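Local atomic coordinates of RNA polymerase sigma factor SIGMA-28 (FliA) (Aquifex aeolicus, PDB entry 1RP3), a protein that is the flagellar sigma factor, held here by the anti-sigma factor FlgM in an inactive conformation, and probably directs RNA polymerase to its promoters. Residues K97-I101 with T135-I139. Residues are numbered along the deposited sequence; the frame is centred on the assembly and turned at random.
Sequences KERRI and TLDKI
Ile139 drives its CD1 methyl against the backbone of Glu98, with CD1 3.6 Å from Glu98 CA. Its CG2 methyl lies against the carboxylate group, 3.7 Å from Glu98 CD. The Glu98 chain can follow the isoleucine because CG is anti to the backbone N (chi1 178°) and the rest is extended. The carboxylate lies beside that methyl, and its OE2 is hydrogen-bonded to the hydroxyl of Tyr143, further along the same helix as Ile139. With an alanine here in place of Glu98, the CG2 methyl of Ile139 is likely to lose the cover of CG and the carboxylate, and the Tyr143 hydroxyl this partner. Ile101 completes the buried part. Its CD1 sits 3.9 Å from Thr135 CG2 and 4.2 Å from Ile139 CD1, and it also meets Leu136 CD2. The segments belong to helices 92-112 and 129-158, within the helical sigma-70 region 3. The axes of the two segments approach to 10.6 Å and cross at -121°, and the contact is made largely by side chains. Thr135 gives only its methyl to this apolar patch; OG1 is hydrogen-bonded to the carbonyl O of Glu131, one helical turn earlier. Packing thins towards the exposed Lys97. Its aliphatic chain crosses Thr135 at about a right angle, with CD 4.0 Å from Thr135 CG2. Lys97 NZ lies 5.6 Å from Lys138 NZ, a like charge that forms a salt bridge with Asp88.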
# COMPACT_ATOMS: atom_id res chain seq x y z
N LYS A 97 22.49 4.58 0.72
CA LYS A 97 22.22 5.04 -0.64
C LYS A 97 21.35 6.30 -0.64
O LYS A 97 21.52 7.19 -1.47
CB LYS A 97 21.55 3.93 -1.46
CG LYS A 97 22.48 2.79 -1.82
CD LYS A 97 21.74 1.67 -2.52
CE LYS A 97 22.68 0.54 -2.90
NZ LYS A 97 21.95 -0.56 -3.59
N GLU A 98 20.44 6.39 0.33
CA GLU A 98 19.59 7.55 0.45
C GLU A 98 20.44 8.79 0.70
O GLU A 98 20.17 9.86 0.14
CB GLU A 98 18.57 7.36 1.57
CG GLU A 98 17.69 8.57 1.77
CD GLU A 98 16.67 8.39 2.87
OE1 GLU A 98 16.70 7.35 3.56
OE2 GLU A 98 15.82 9.29 3.02
N ARG A 99 21.46 8.64 1.55
CA ARG A 99 22.36 9.75 1.87
C ARG A 99 23.12 10.18 0.62
O ARG A 99 23.06 11.34 0.22
CB ARG A 99 23.32 9.35 2.99
N ARG A 100 23.76 9.21 -0.03
CA ARG A 100 24.53 9.45 -1.24
C ARG A 100 23.70 10.19 -2.28
O ARG A 100 24.17 11.15 -2.87
CB ARG A 100 25.06 8.13 -1.82
N ILE A 101 22.45 9.74 -2.47
CA ILE A 101 21.55 10.36 -3.44
C ILE A 101 21.21 11.81 -3.08
O ILE A 101 21.25 12.69 -3.94
CB ILE A 101 20.24 9.52 -3.62
CG1 ILE A 101 20.57 8.20 -4.33
CG2 ILE A 101 19.20 10.30 -4.44
CD1 ILE A 101 19.37 7.28 -4.52
N THR A 135 16.01 2.03 -6.44
CA THR A 135 16.55 2.54 -5.19
C THR A 135 15.63 3.55 -4.49
O THR A 135 15.41 3.45 -3.28
CB THR A 135 17.96 3.10 -5.38
OG1 THR A 135 18.77 2.09 -5.97
CG2 THR A 135 18.57 3.49 -4.03
N LEU A 136 15.09 4.49 -5.26
CA LEU A 136 14.16 5.48 -4.73
C LEU A 136 12.88 4.79 -4.22
O LEU A 136 12.27 5.25 -3.26
CB LEU A 136 13.81 6.51 -5.81
CG LEU A 136 14.95 7.45 -6.22
CD1 LEU A 136 14.54 8.30 -7.40
CD2 LEU A 136 15.34 8.34 -5.05
N ASP A 137 12.50 3.68 -4.85
CA ASP A 137 11.31 2.94 -4.43
C ASP A 137 11.54 2.21 -3.12
O ASP A 137 10.65 2.20 -2.26
CB ASP A 137 10.84 1.97 -5.52
CG ASP A 137 10.07 2.67 -6.64
OD1 ASP A 137 9.42 3.71 -6.38
OD2 ASP A 137 10.09 2.17 -7.79
N LYS A 138 12.72 1.61 -2.95
CA LYS A 138 13.06 0.91 -1.72
C LYS A 138 13.14 1.90 -0.57
O LYS A 138 12.62 1.66 0.52
CB LYS A 138 14.39 0.16 -1.84
CG LYS A 138 14.35 -1.03 -2.77
CD LYS A 138 15.68 -1.76 -2.81
CE LYS A 138 16.03 -2.41 -1.48
NZ LYS A 138 17.36 -3.09 -1.55
N ILE A 139 13.76 3.05 -0.84
CA ILE A 139 13.92 4.10 0.16
C ILE A 139 12.55 4.55 0.64
O ILE A 139 12.25 4.52 1.84
CB ILE A 139 14.71 5.31 -0.40
CG1 ILE A 139 16.19 4.94 -0.55
CG2 ILE A 139 14.54 6.52 0.51
CD1 ILE A 139 16.98 5.93 -1.38